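Local coordinates for ribosomal-protein-alanine acetyltransferase (Escherichia coli O157:H7, PDB 5ISV) that probably transfers an acetyl group from acetyl-CoA to the N-terminal alanine of ribosomal protein bS18, at residues T124-Y129 against E137-M142. Residues are numbered along the deposited sequence; the frame is centred on the assembly and turned at random.
Sequences TIRRNY and EDAIIM
Arg126 and Ala139 form a hydrogen-bonded antiparallel pair: Arg126 N donates to Ala139 O at 2.9 Å, and Ala139 N returns a bond to Arg126 O. Thr124 and Ile141 make the next such pair, with the Thr124 N to Ile141 O bond weak at 3.4 Å. Between them Ile125 and Ile140 lie side by side on the other face of the sheet, their branched side chains well suited to a strand.

The Arg126 side chain runs along the face it shares with Ala139 and Ile141. Its CB lies 4.1 Å from Ala139 CB. With CG set anti to the carbonyl carbon (chi1 -48°), CG and CD both press closely on Ile141 CD1. CD also lies over the rim of one Tyr129 ring face, and the bend at chi3 (74°) brings one guanidinium face against the same ring, with Tyr129 CE1 3.4 Å above the guanidinium plane, over its centre. NH1 finally forms a salt bridge with Glu103, the predicted proton acceptor. Arginine suits this course, its methylenes covering isoleucine and its tip holding a carboxylate. The small Ala139 lets the tyrosine close in, with Tyr129 CB 3.7 Å from Ala139 CB.

Beyond Arg126 the chain makes a type II turn to Tyr129. Asn128 readily takes the positive phi (57°) required, and its N donates to Asp138 OD1 at 2.8 Å, on the carboxylate's anti side but tilted well out of its plane. The side chain of Asp138 thus ties the turn to the partner strand. The whole is a hairpin at one edge of the GNAT sheet, from whose outer strand, 121-129, Arg126 reaches across 136-145 to the predicted catalytic glutamate.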
loop_
_atom_site.group_PDB
_atom_site.type_symbol
_atom_site.label_atom_id
_atom_site.label_comp_id
_atom_site.label_asym_id
_atom_site.label_seq_id
_atom_site.Cartn_x
_atom_site.Cartn_y
_atom_site.Cartn_z
ATOM N N THR A 124 2.529 14.704 -7.473
ATOM C CA THR A 124 1.501 15.536 -8.028
ATOM C C THR A 124 0.223 15.486 -7.204
ATOM O O THR A 124 0.078 14.680 -6.298
ATOM C CB THR A 124 1.228 15.203 -9.504
ATOM O OG1 THR A 124 0.398 16.238 -10.038
ATOM C CG2 THR A 124 0.557 13.885 -9.702
ATOM N N ILE A 125 -0.687 16.381 -7.517
ATOM C CA ILE A 125 -1.969 16.524 -6.866
ATOM C C ILE A 125 -3.033 16.310 -7.913
ATOM O O ILE A 125 -2.848 16.729 -9.053
ATOM C CB ILE A 125 -2.122 17.901 -6.184
ATOM C CG1 ILE A 125 -1.100 18.054 -5.065
ATOM C CG2 ILE A 125 -3.527 18.098 -5.624
ATOM C CD1 ILE A 125 -0.973 19.464 -4.552
ATOM N N ARG A 126 -4.152 15.684 -7.536
ATOM C CA ARG A 126 -5.307 15.551 -8.465
ATOM C C ARG A 126 -6.467 16.260 -7.824
ATOM O O ARG A 126 -7.000 15.795 -6.816
ATOM C CB ARG A 126 -5.621 14.089 -8.699
ATOM C CG ARG A 126 -4.382 13.285 -9.020
ATOM C CD ARG A 126 -4.729 11.849 -9.295
ATOM N NE ARG A 126 -5.345 11.758 -10.607
ATOM C CZ ARG A 126 -5.678 10.641 -11.218
ATOM N NH1 ARG A 126 -5.506 9.439 -10.655
ATOM N NH2 ARG A 126 -6.233 10.748 -12.426
ATOM N N ARG A 127 -6.815 17.446 -8.338
ATOM C CA ARG A 127 -7.853 18.273 -7.759
ATOM C C ARG A 127 -9.185 17.543 -7.722
ATOM O O ARG A 127 -9.665 17.037 -8.725
ATOM C CB ARG A 127 -8.009 19.605 -8.550
ATOM C CG ARG A 127 -8.948 20.624 -7.893
ATOM C CD ARG A 127 -9.099 21.935 -8.672
ATOM N NE ARG A 127 -10.201 22.723 -8.117
ATOM C CZ ARG A 127 -10.716 23.831 -8.657
ATOM N NH1 ARG A 127 -10.247 24.315 -9.815
ATOM N NH2 ARG A 127 -11.720 24.449 -8.045
ATOM N N ASN A 128 -9.796 17.488 -6.543
ATOM C CA ASN A 128 -11.164 16.981 -6.366
ATOM C C ASN A 128 -11.356 15.536 -6.880
ATOM O O ASN A 128 -12.470 15.155 -7.308
ATOM C CB ASN A 128 -12.184 17.953 -7.007
ATOM C CG ASN A 128 -12.347 19.201 -6.176
ATOM O OD1 ASN A 128 -12.214 19.159 -4.948
ATOM N ND2 ASN A 128 -12.624 20.302 -6.804
ATOM N N TYR A 129 -10.277 14.734 -6.795
ATOM C CA TYR A 129 -10.277 13.367 -7.301
ATOM C C TYR A 129 -11.227 12.432 -6.557
ATOM O O TYR A 129 -11.801 11.511 -7.133
ATOM C CB TYR A 129 -8.858 12.782 -7.325
ATOM C CG TYR A 129 -8.801 11.425 -7.951
ATOM C CD1 TYR A 129 -8.879 11.327 -9.360
ATOM C CD2 TYR A 129 -8.782 10.253 -7.192
ATOM C CE1 TYR A 129 -8.847 10.117 -9.991
ATOM C CE2 TYR A 129 -8.767 9.018 -7.820
ATOM C CZ TYR A 129 -8.822 8.944 -9.216
ATOM O OH TYR A 129 -8.775 7.719 -9.793
ATOM N N GLU A 137 -12.530 15.927 -2.451
ATOM C CA GLU A 137 -11.204 16.273 -1.928
ATOM C C GLU A 137 -10.110 15.799 -2.872
ATOM O O GLU A 137 -10.309 14.873 -3.679
ATOM C CB GLU A 137 -10.986 15.732 -0.490
ATOM C CG GLU A 137 -10.713 14.239 -0.339
ATOM C CD GLU A 137 -10.328 13.850 1.086
ATOM O OE1 GLU A 137 -10.773 12.779 1.515
ATOM O OE2 GLU A 137 -9.562 14.593 1.735
ATOM N N ASP A 138 -8.964 16.445 -2.761
ATOM C CA ASP A 138 -7.833 16.146 -3.602
ATOM C C ASP A 138 -7.222 14.795 -3.244
ATOM O O ASP A 138 -7.302 14.309 -2.083
ATOM C CB ASP A 138 -6.761 17.220 -3.476
ATOM C CG ASP A 138 -7.210 18.620 -3.956
ATOM O OD1 ASP A 138 -8.312 18.812 -4.528
ATOM O OD2 ASP A 138 -6.430 19.554 -3.695
ATOM N N ALA A 139 -6.607 14.191 -4.236
ATOM C CA ALA A 139 -5.692 13.067 -4.089
ATOM C C ALA A 139 -4.274 13.581 -4.173
ATOM O O ALA A 139 -3.976 14.490 -4.948
ATOM C CB ALA A 139 -5.929 12.059 -5.189
ATOM N N ILE A 140 -3.397 13.059 -3.321
ATOM C CA ILE A 140 -1.975 13.351 -3.402
ATOM C C ILE A 140 -1.353 12.097 -3.933
ATOM O O ILE A 140 -1.537 11.017 -3.329
ATOM C CB ILE A 140 -1.333 13.680 -2.022
ATOM C CG1 ILE A 140 -2.126 14.750 -1.268
ATOM C CG2 ILE A 140 0.120 14.083 -2.201
ATOM C CD1 ILE A 140 -2.265 16.064 -1.981
ATOM N N ILE A 141 -0.608 12.178 -5.007
ATOM C CA ILE A 141 0.145 11.069 -5.564
ATOM C C ILE A 141 1.537 11.204 -4.979
ATOM O O ILE A 141 2.173 12.248 -5.080
ATOM C CB ILE A 141 0.206 11.108 -7.111
ATOM C CG1 ILE A 141 -1.175 10.841 -7.684
ATOM C CG2 ILE A 141 1.108 10.006 -7.636
ATOM C CD1 ILE A 141 -2.335 11.540 -7.043
ATOM N N MET A 142 1.994 10.141 -4.327
ATOM C CA MET A 142 3.337 10.102 -3.756
ATOM C C MET A 142 4.188 9.011 -4.394
ATOM O O MET A 142 3.678 7.932 -4.767
ATOM C CB MET A 142 3.258 9.937 -2.225
ATOM C CG MET A 142 2.269 10.880 -1.553
ATOM S SD MET A 142 2.350 10.839 0.244
ATOM C CE MET A 142 3.823 11.791 0.503
HETATM O O HOH W 1 -10.154 20.712 -3.716
#